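Local coordinates for Ribose/Galactose Isomerase (Vibrio parahaemolyticus, PDB 3ONO), which probably interconverts aldose and ketose forms of phosphorylated sugars, as an isomerase of the LacAB/RpiB type, at residues 6-14 and 48-58; 20-29 and 126-137. One frame throughout, in Å; residues are numbered along the deposited sequence.

How the contacts relate
Both contacts belong to the alpha-beta-alpha sandwich built on a parallel sheet, and strand 5-8, part of contact 1, is packed on by helix 18-31 and Phe-137 of contact 2. Contact 1 is the more buried: the loop after that strand meets the start of helix 51-63, and selenium, leucine and main-chain oxygen atoms mix there with a carboxylate and an amide. Contact 2, whose centre lies about 18 Å away, pairs two helices, 18-31 and 125-136, through an apolar row flanked by one salt bridge. Contact 1 packs on the second subunit; contact 2 makes polar bonds to the third. The two meet where Leu-8 and Met-10 pack on Val-21, Ala-22 and Leu-25, and Ile-6 on Phe-137.

Contact 1: 6-14 and 48-58; sequences IALMMENSQ and HLTYIHLGIMA
Asn-12 and Leu-49 join the loop after strand 5-8 to the approach of helix 51-63 in an alpha-beta-alpha sandwich built on a parallel sheet. The Leu-49 carbonyl oxygen is gripped twice, by Asn-12 N and by the side-chain amide, ND2 to O 2.9 Å and nearly straight at 166°; the two donors reach it from opposite faces of the carbonyl plane. With chi1 at 72°, Asn-12 CG sits between its own backbone N and carbonyl carbon, folding the amide back toward Leu-49. The imidazole of His-48 approaches Asn-12 obliquely, ring and amide planes 19° apart, NE2 3.3 Å from Asn-12 CB. Deeper in, Glu-11 CG packs 3.6 Å from Leu-54 CD1, the two side chains crossing at about a right angle. Leu-54 CD2 lies 3.9 Å from Met-9 CB. The selenomethionine chain of Met-9, bent at chi3, brings SE within 3.3 Å of Leu-54 O and against Met-57 CB and Ala-58. Behind this layer, Glu-11 OE2 accepts from both Ser-13 OG and Ser-13 N, while Gln-14 N donates to OE1, holding the carboxylate in its loop. A water donates to Glu-11 OE2 and accepts from Tyr-51 N, linking the carboxylate to the helix's first turn. Thr-50, the N-cap, accepts from Ile-52 N through OG1; in the capping box with His-53, Thr-50 N donates to His-53 ND1 in the ring plane at 2.9 Å.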
loop_
_atom_site.group_PDB
_atom_site.type_symbol
_atom_site.label_atom_id
_atom_site.label_comp_id
_atom_site.label_asym_id
_atom_site.label_seq_id
_atom_site.Cartn_x
_atom_site.Cartn_y
_atom_site.Cartn_z
ATOM N N ILE A 6 -6.160 23.609 -13.261
ATOM C CA ILE A 6 -5.668 22.879 -12.091
ATOM C C ILE A 6 -4.530 23.644 -11.420
ATOM O O ILE A 6 -3.549 23.995 -12.077
ATOM C CB ILE A 6 -5.151 21.493 -12.502
ATOM C CG1 ILE A 6 -6.212 20.740 -13.314
ATOM C CG2 ILE A 6 -4.717 20.681 -11.265
ATOM C CD1 ILE A 6 -5.684 19.462 -14.023
ATOM N N ALA A 7 -4.643 23.892 -10.120
ATOM C CA ALA A 7 -3.554 24.539 -9.390
ATOM C C ALA A 7 -2.771 23.521 -8.575
ATOM O O ALA A 7 -3.359 22.796 -7.779
ATOM C CB ALA A 7 -4.101 25.627 -8.449
ATOM N N LEU A 8 -1.455 23.479 -8.766
ATOM C CA LEU A 8 -0.585 22.665 -7.921
ATOM C C LEU A 8 -0.061 23.577 -6.820
ATOM O O LEU A 8 0.372 24.697 -7.104
ATOM C CB LEU A 8 0.589 22.119 -8.730
ATOM C CG LEU A 8 1.701 21.442 -7.936
ATOM C CD1 LEU A 8 1.145 20.216 -7.236
ATOM C CD2 LEU A 8 2.836 21.058 -8.903
HETATM N N MSE A 9 -0.110 23.129 -5.570
HETATM C CA MSE A 9 0.397 23.974 -4.485
HETATM C C MSE A 9 1.091 23.134 -3.425
HETATM O O MSE A 9 0.483 22.244 -2.827
HETATM C CB MSE A 9 -0.723 24.829 -3.878
HETATM C CG MSE A 9 -1.884 24.036 -3.361
HETATM SE SE MSE A 9 -3.267 25.233 -2.674
HETATM C CE MSE A 9 -3.856 26.000 -4.336
HETATM N N MSE A 10 2.376 23.406 -3.218
HETATM C CA MSE A 10 3.192 22.640 -2.279
HETATM C C MSE A 10 3.834 23.557 -1.231
HETATM O O MSE A 10 4.008 24.759 -1.472
HETATM C CB MSE A 10 4.201 21.765 -3.023
HETATM C CG MSE A 10 3.508 20.623 -3.720
HETATM SE SE MSE A 10 4.635 19.719 -5.019
HETATM C CE MSE A 10 5.939 19.003 -3.756
ATOM N N GLU A 11 4.127 22.993 -0.061
ATOM C CA GLU A 11 4.647 23.758 1.072
ATOM C C GLU A 11 6.122 23.431 1.365
ATOM O O GLU A 11 6.759 22.685 0.624
ATOM C CB GLU A 11 3.786 23.557 2.328
ATOM C CG GLU A 11 3.505 22.084 2.658
ATOM C CD GLU A 11 4.749 21.306 3.045
ATOM O OE1 GLU A 11 5.177 20.479 2.230
ATOM O OE2 GLU A 11 5.286 21.511 4.151
ATOM N N ASN A 12 6.659 24.035 2.431
ATOM C CA ASN A 12 8.110 24.073 2.608
ATOM C C ASN A 12 8.759 22.705 2.800
ATOM O O ASN A 12 9.862 22.449 2.293
ATOM C CB ASN A 12 8.502 25.042 3.734
ATOM C CG ASN A 12 8.161 24.506 5.107
ATOM O OD1 ASN A 12 8.953 23.763 5.707
ATOM N ND2 ASN A 12 6.974 24.863 5.616
ATOM N N SER A 13 8.095 21.806 3.516
ATOM C CA SER A 13 8.771 20.539 3.821
ATOM C C SER A 13 9.040 19.712 2.558
ATOM O O SER A 13 10.024 18.956 2.489
ATOM C CB SER A 13 8.017 19.712 4.881
ATOM O OG SER A 13 6.837 19.092 4.375
ATOM N N GLN A 14 8.178 19.868 1.556
ATOM C CA GLN A 14 8.301 19.092 0.314
ATOM C C GLN A 14 8.681 19.934 -0.908
ATOM O O GLN A 14 8.598 19.465 -2.041
ATOM C CB GLN A 14 6.994 18.351 0.029
ATOM C CG GLN A 14 6.488 17.568 1.215
ATOM C CD GLN A 14 7.532 16.596 1.740
ATOM O OE1 GLN A 14 8.140 15.841 0.971
ATOM N NE2 GLN A 14 7.756 16.617 3.055
ATOM N N HIS A 48 7.864 31.523 1.343
ATOM C CA HIS A 48 7.687 30.408 2.287
ATOM C C HIS A 48 6.215 30.171 2.644
ATOM O O HIS A 48 5.485 31.119 2.961
ATOM C CB HIS A 48 8.496 30.684 3.558
ATOM C CG HIS A 48 8.590 29.516 4.488
ATOM N ND1 HIS A 48 7.657 29.265 5.471
ATOM C CD2 HIS A 48 9.526 28.545 4.599
ATOM C CE1 HIS A 48 8.005 28.175 6.134
ATOM N NE2 HIS A 48 9.137 27.722 5.628
ATOM N N LEU A 49 5.805 28.899 2.596
ATOM C CA LEU A 49 4.440 28.471 2.890
ATOM C C LEU A 49 4.439 27.231 3.785
ATOM O O LEU A 49 5.345 26.384 3.699
ATOM C CB LEU A 49 3.741 28.080 1.590
ATOM C CG LEU A 49 3.562 29.133 0.502
ATOM C CD1 LEU A 49 2.800 28.493 -0.650
ATOM C CD2 LEU A 49 2.792 30.335 1.060
ATOM N N THR A 50 3.404 27.092 4.609
ATOM C CA THR A 50 3.180 25.829 5.316
ATOM C C THR A 50 1.870 25.238 4.820
ATOM O O THR A 50 1.148 25.865 4.034
ATOM C CB THR A 50 2.981 26.025 6.822
ATOM O OG1 THR A 50 1.699 26.620 7.051
ATOM C CG2 THR A 50 4.059 26.906 7.420
ATOM N N TYR A 51 1.518 24.064 5.327
ATOM C CA TYR A 51 0.249 23.477 4.907
ATOM C C TYR A 51 -0.962 24.283 5.364
ATOM O O TYR A 51 -2.048 24.102 4.821
ATOM C CB TYR A 51 0.124 22.006 5.336
ATOM C CG TYR A 51 0.076 21.758 6.823
ATOM C CD1 TYR A 51 -1.102 21.961 7.552
ATOM C CD2 TYR A 51 1.205 21.270 7.505
ATOM C CE1 TYR A 51 -1.156 21.690 8.912
ATOM C CE2 TYR A 51 1.160 21.011 8.872
ATOM C CZ TYR A 51 -0.022 21.240 9.570
ATOM O OH TYR A 51 -0.097 20.974 10.921
ATOM N N ILE A 52 -0.788 25.199 6.324
ATOM C CA ILE A 52 -1.879 26.084 6.696
ATOM C C ILE A 52 -2.198 27.031 5.544
ATOM O O ILE A 52 -3.358 27.227 5.179
ATOM C CB ILE A 52 -1.535 26.944 7.954
ATOM C CG1 ILE A 52 -1.254 26.045 9.155
ATOM C CG2 ILE A 52 -2.698 27.921 8.274
ATOM C CD1 ILE A 52 -2.432 25.174 9.586
ATOM N N HIS A 53 -1.165 27.624 4.955
ATOM C CA HIS A 53 -1.375 28.555 3.858
ATOM C C HIS A 53 -1.993 27.832 2.670
ATOM O O HIS A 53 -2.802 28.405 1.950
ATOM C CB HIS A 53 -0.064 29.219 3.449
ATOM C CG HIS A 53 0.623 29.911 4.583
ATOM N ND1 HIS A 53 1.802 29.445 5.135
ATOM C CD2 HIS A 53 0.284 31.020 5.288
ATOM C CE1 HIS A 53 2.165 30.249 6.121
ATOM N NE2 HIS A 53 1.258 31.213 6.236
ATOM N N LEU A 54 -1.607 26.574 2.462
ATOM C CA LEU A 54 -2.166 25.828 1.340
ATOM C C LEU A 54 -3.697 25.796 1.371
ATOM O O LEU A 54 -4.360 25.974 0.334
ATOM C CB LEU A 54 -1.606 24.391 1.303
ATOM C CG LEU A 54 -0.090 24.264 1.131
ATOM C CD1 LEU A 54 0.328 22.776 1.115
ATOM C CD2 LEU A 54 0.403 24.965 -0.142
ATOM N N GLY A 55 -4.271 25.516 2.531
ATOM C CA GLY A 55 -5.719 25.450 2.630
ATOM C C GLY A 55 -6.365 26.782 2.282
ATOM O O GLY A 55 -7.407 26.840 1.608
ATOM N N ILE A 56 -5.765 27.868 2.762
ATOM C CA ILE A 56 -6.317 29.204 2.492
ATOM C C ILE A 56 -6.247 29.507 0.995
ATOM O O ILE A 56 -7.208 30.019 0.397
ATOM C CB ILE A 56 -5.546 30.282 3.287
ATOM C CG1 ILE A 56 -5.772 30.077 4.780
ATOM C CG2 ILE A 56 -5.987 31.696 2.871
ATOM C CD1 ILE A 56 -4.716 30.753 5.652
HETATM N N MSE A 57 -5.107 29.185 0.391
HETATM C CA MSE A 57 -4.947 29.315 -1.059
HETATM C C MSE A 57 -5.959 28.477 -1.826
HETATM O O MSE A 57 -6.533 28.937 -2.815
HETATM C CB MSE A 57 -3.512 28.948 -1.477
HETATM C CG MSE A 57 -2.505 29.823 -0.769
HETATM SE SE MSE A 57 -0.718 29.079 -0.739
HETATM C CE MSE A 57 -0.257 29.694 -2.504
ATOM N N ALA A 58 -6.206 27.252 -1.377
ATOM C CA ALA A 58 -7.172 26.424 -2.097
ATOM C C ALA A 58 -8.550 27.069 -2.009
ATOM O O ALA A 58 -9.298 27.110 -3.000
ATOM C CB ALA A 58 -7.205 25.017 -1.523
HETATM O O HOH W 1 4.055 22.818 6.168
#

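Contact 2: 20-29 and 126-137; sequences MVAGELNSVA and ELNVRYIFEKAF
Glu-126 opens the contact with its CB, 3.7 Å from the selenium of Met-20, the two side chains crossing at about a right angle; its carboxylate turns away to Tyr-145 of the third subunit. One turn on, the methyls of Val-129 border Met-20, Val-21 and the CB of Glu-24. Arg-130 then takes the Glu-24 carboxylate side-on with two nitrogens, one to each oxygen. NE meets OE1 at 2.8 Å in the guanidinium plane and almost straight (178°), whereas NH2 reaches the syn lone pair of OE2 at 3.0 Å; carboxylate and guanidinium planes stand 40° apart. Arg-130 CG also touches Val-28 CG2. Phe-133 is the central apolar knob, set among Val-21, Glu-24, Leu-25 and Val-28. Leu-25, its CG anti to the backbone N, sends CD1 over the ring centre in a CH-pi contact, 3.6 Å from the centroid, while Val-21 CG1 meets the ring edge 3.8 Å from CZ. Val-28 CG1 lies over the backbone between Phe-133 and Glu-134; the Glu-134 carboxylate makes a salt bridge to Lys-135 of the third subunit. At the end, Phe-137 CE2 is 3.6 Å from the same Leu-25 CD1, and Ala-29 CB approaches Phe-137 CD2. The axes of segments 20-29 and 126-136 cross at -34° and come within 9.1 Å, with Glu-24 and Phe-133 as reciprocal knobs: knobs-into-holes packing between neighbouring, roughly parallel helices on one flank of an alpha-beta-alpha sandwich.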
loop_
_atom_site.group_PDB
_atom_site.type_symbol
_atom_site.label_atom_id
_atom_site.label_comp_id
_atom_site.label_asym_id
_atom_site.label_seq_id
_atom_site.Cartn_x
_atom_site.Cartn_y
_atom_site.Cartn_z
HETATM N N MSE A 20 9.848 18.148 -9.724
HETATM C CA MSE A 20 9.424 16.820 -10.154
HETATM C C MSE A 20 7.904 16.762 -10.298
HETATM O O MSE A 20 7.385 16.314 -11.317
HETATM C CB MSE A 20 9.921 15.743 -9.177
HETATM C CG MSE A 20 9.533 14.323 -9.560
HETATM SE SE MSE A 20 7.852 13.824 -8.682
HETATM C CE MSE A 20 8.392 14.163 -6.837
ATOM N N VAL A 21 7.170 17.211 -9.283
ATOM C CA VAL A 21 5.727 17.040 -9.341
ATOM C C VAL A 21 5.113 17.900 -10.444
ATOM O O VAL A 21 4.265 17.433 -11.206
ATOM C CB VAL A 21 5.041 17.367 -7.989
ATOM C CG1 VAL A 21 3.537 17.261 -8.136
ATOM C CG2 VAL A 21 5.539 16.430 -6.906
ATOM N N ALA A 22 5.563 19.142 -10.547
ATOM C CA ALA A 22 5.093 20.033 -11.601
ATOM C C ALA A 22 5.409 19.446 -12.969
ATOM O O ALA A 22 4.595 19.511 -13.899
ATOM C CB ALA A 22 5.733 21.407 -11.449
ATOM N N GLY A 23 6.597 18.863 -13.088
ATOM C CA GLY A 23 6.983 18.170 -14.312
ATOM C C GLY A 23 5.973 17.111 -14.717
ATOM O O GLY A 23 5.496 17.092 -15.857
ATOM N N GLU A 24 5.620 16.238 -13.771
ATOM C CA GLU A 24 4.664 15.180 -14.061
ATOM C C GLU A 24 3.282 15.764 -14.334
ATOM O O GLU A 24 2.582 15.299 -15.227
ATOM C CB GLU A 24 4.605 14.153 -12.925
ATOM C CG GLU A 24 5.952 13.446 -12.636
ATOM C CD GLU A 24 6.368 12.480 -13.730
ATOM O OE1 GLU A 24 5.581 12.263 -14.680
ATOM O OE2 GLU A 24 7.493 11.936 -13.638
ATOM N N LEU A 25 2.879 16.778 -13.568
ATOM C CA LEU A 25 1.532 17.330 -13.730
ATOM C C LEU A 25 1.389 17.995 -15.098
ATOM O O LEU A 25 0.398 17.801 -15.803
ATOM C CB LEU A 25 1.174 18.321 -12.601
ATOM C CG LEU A 25 -0.276 18.816 -12.596
ATOM C CD1 LEU A 25 -1.245 17.631 -12.452
ATOM C CD2 LEU A 25 -0.475 19.800 -11.445
ATOM N N ASN A 26 2.387 18.792 -15.459
ATOM C CA ASN A 26 2.384 19.471 -16.738
ATOM C C ASN A 26 2.374 18.463 -17.878
ATOM O O ASN A 26 1.612 18.607 -18.832
ATOM C CB ASN A 26 3.594 20.390 -16.834
ATOM C CG ASN A 26 3.327 21.739 -16.216
ATOM O OD1 ASN A 26 2.323 22.380 -16.530
ATOM N ND2 ASN A 26 4.200 22.167 -15.305
ATOM N N SER A 27 3.212 17.439 -17.757
ATOM C CA SER A 27 3.270 16.380 -18.757
ATOM C C SER A 27 1.918 15.684 -18.913
ATOM O O SER A 27 1.364 15.611 -20.014
ATOM C CB SER A 27 4.359 15.365 -18.393
ATOM O OG SER A 27 4.366 14.278 -19.296
ATOM N N VAL A 28 1.381 15.175 -17.807
ATOM C CA VAL A 28 0.149 14.394 -17.862
ATOM C C VAL A 28 -1.083 15.253 -18.114
ATOM O O VAL A 28 -1.798 15.056 -19.096
ATOM C CB VAL A 28 -0.069 13.578 -16.570
ATOM C CG1 VAL A 28 -1.412 12.862 -16.628
ATOM C CG2 VAL A 28 1.070 12.595 -16.389
ATOM N N ALA A 29 -1.335 16.210 -17.221
ATOM C CA ALA A 29 -2.554 16.990 -17.302
ATOM C C ALA A 29 -2.504 17.939 -18.485
ATOM O O ALA A 29 -3.513 18.165 -19.148
ATOM C CB ALA A 29 -2.810 17.759 -15.983
ATOM N N GLU A 126 8.143 8.944 -8.308
ATOM C CA GLU A 126 7.637 9.837 -9.338
ATOM C C GLU A 126 6.677 9.119 -10.302
ATOM O O GLU A 126 5.816 9.766 -10.898
ATOM C CB GLU A 126 8.790 10.494 -10.116
ATOM C CG GLU A 126 9.562 9.573 -11.058
ATOM C CD GLU A 126 10.563 8.699 -10.335
ATOM O OE1 GLU A 126 11.265 7.908 -10.997
ATOM O OE2 GLU A 126 10.667 8.813 -9.100
ATOM N N LEU A 127 6.869 7.810 -10.482
ATOM C CA LEU A 127 5.985 6.997 -11.318
ATOM C C LEU A 127 4.566 6.999 -10.746
ATOM O O LEU A 127 3.593 7.214 -11.464
ATOM C CB LEU A 127 6.492 5.564 -11.393
ATOM C CG LEU A 127 7.822 5.495 -12.142
ATOM C CD1 LEU A 127 8.241 4.054 -12.274
ATOM C CD2 LEU A 127 7.667 6.156 -13.497
ATOM N N ASN A 128 4.464 6.749 -9.448
ATOM C CA ASN A 128 3.169 6.758 -8.778
ATOM C C ASN A 128 2.491 8.136 -8.910
ATOM O O ASN A 128 1.284 8.223 -9.151
ATOM C CB ASN A 128 3.347 6.344 -7.319
ATOM C CG ASN A 128 2.031 6.177 -6.599
ATOM O OD1 ASN A 128 1.200 5.359 -6.996
ATOM N ND2 ASN A 128 1.840 6.938 -5.517
ATOM N N VAL A 129 3.261 9.215 -8.773
ATOM C CA VAL A 129 2.690 10.560 -8.962
ATOM C C VAL A 129 2.123 10.682 -10.374
ATOM O O VAL A 129 0.994 11.134 -10.578
ATOM C CB VAL A 129 3.757 11.643 -8.767
ATOM C CG1 VAL A 129 3.224 13.029 -9.170
ATOM C CG2 VAL A 129 4.269 11.634 -7.330
ATOM N N ARG A 130 2.917 10.275 -11.368
ATOM C CA ARG A 130 2.454 10.309 -12.750
ATOM C C ARG A 130 1.143 9.547 -12.940
ATOM O O ARG A 130 0.200 10.044 -13.566
ATOM C CB ARG A 130 3.528 9.710 -13.680
ATOM C CG ARG A 130 3.155 9.761 -15.149
ATOM C CD ARG A 130 4.254 9.087 -16.018
ATOM N NE ARG A 130 5.559 9.684 -15.741
ATOM C CZ ARG A 130 6.742 9.091 -15.927
ATOM N NH1 ARG A 130 6.826 7.842 -16.394
ATOM N NH2 ARG A 130 7.854 9.753 -15.620
ATOM N N TYR A 131 1.103 8.326 -12.411
ATOM C CA TYR A 131 -0.033 7.435 -12.602
ATOM C C TYR A 131 -1.277 7.994 -11.886
ATOM O O TYR A 131 -2.412 7.869 -12.360
ATOM C CB TYR A 131 0.295 6.053 -12.057
ATOM C CG TYR A 131 1.452 5.331 -12.735
ATOM C CD1 TYR A 131 2.047 5.831 -13.895
ATOM C CD2 TYR A 131 1.951 4.141 -12.207
ATOM C CE1 TYR A 131 3.108 5.135 -14.510
ATOM C CE2 TYR A 131 2.984 3.461 -12.806
ATOM C CZ TYR A 131 3.569 3.963 -13.940
ATOM O OH TYR A 131 4.600 3.241 -14.514
ATOM N N ILE A 132 -1.054 8.593 -10.726
ATOM C CA ILE A 132 -2.144 9.275 -10.020
ATOM C C ILE A 132 -2.743 10.364 -10.903
ATOM O O ILE A 132 -3.964 10.483 -11.009
ATOM C CB ILE A 132 -1.660 9.876 -8.679
ATOM C CG1 ILE A 132 -1.526 8.774 -7.617
ATOM C CG2 ILE A 132 -2.601 11.049 -8.213
ATOM C CD1 ILE A 132 -0.719 9.225 -6.368
ATOM N N PHE A 133 -1.898 11.158 -11.556
ATOM C CA PHE A 133 -2.402 12.240 -12.382
ATOM C C PHE A 133 -3.139 11.693 -13.600
ATOM O O PHE A 133 -4.142 12.253 -14.040
ATOM C CB PHE A 133 -1.272 13.190 -12.809
ATOM C CG PHE A 133 -0.666 13.984 -11.663
ATOM C CD1 PHE A 133 -1.378 14.208 -10.490
ATOM C CD2 PHE A 133 0.616 14.506 -11.769
ATOM C CE1 PHE A 133 -0.813 14.950 -9.411
ATOM C CE2 PHE A 133 1.198 15.247 -10.726
ATOM C CZ PHE A 133 0.473 15.478 -9.524
ATOM N N GLU A 134 -2.637 10.588 -14.134
ATOM C CA GLU A 134 -3.286 9.932 -15.259
ATOM C C GLU A 134 -4.718 9.555 -14.933
ATOM O O GLU A 134 -5.607 9.726 -15.761
ATOM C CB GLU A 134 -2.500 8.674 -15.665
ATOM C CG GLU A 134 -1.140 9.008 -16.232
ATOM C CD GLU A 134 -0.313 7.758 -16.588
ATOM O OE1 GLU A 134 -0.771 6.626 -16.311
ATOM O OE2 GLU A 134 0.795 7.925 -17.142
ATOM N N LYS A 135 -4.938 8.992 -13.747
ATOM C CA LYS A 135 -6.284 8.579 -13.369
ATOM C C LYS A 135 -7.148 9.750 -12.860
ATOM O O LYS A 135 -8.369 9.757 -13.043
ATOM C CB LYS A 135 -6.235 7.449 -12.343
ATOM C CG LYS A 135 -5.495 6.191 -12.808
ATOM C CD LYS A 135 -5.903 5.765 -14.201
ATOM C CE LYS A 135 -5.089 4.508 -14.604
ATOM N NZ LYS A 135 -5.112 4.251 -16.058
ATOM N N ALA A 136 -6.529 10.748 -12.228
ATOM C CA ALA A 136 -7.297 11.907 -11.729
ATOM C C ALA A 136 -7.903 12.750 -12.839
ATOM O O ALA A 136 -8.980 13.328 -12.671
ATOM C CB ALA A 136 -6.436 12.804 -10.839
ATOM N N PHE A 137 -7.217 12.820 -13.974
ATOM C CA PHE A 137 -7.529 13.858 -14.954
ATOM C C PHE A 137 -7.948 13.308 -16.322
ATOM O O PHE A 137 -8.084 14.059 -17.291
ATOM C CB PHE A 137 -6.348 14.827 -15.059
ATOM C CG PHE A 137 -6.006 15.488 -13.743
ATOM C CD1 PHE A 137 -6.984 16.126 -13.012
ATOM C CD2 PHE A 137 -4.722 15.416 -13.223
ATOM C CE1 PHE A 137 -6.692 16.729 -11.791
ATOM C CE2 PHE A 137 -4.413 15.987 -12.010
ATOM C CZ PHE A 137 -5.408 16.665 -11.285
#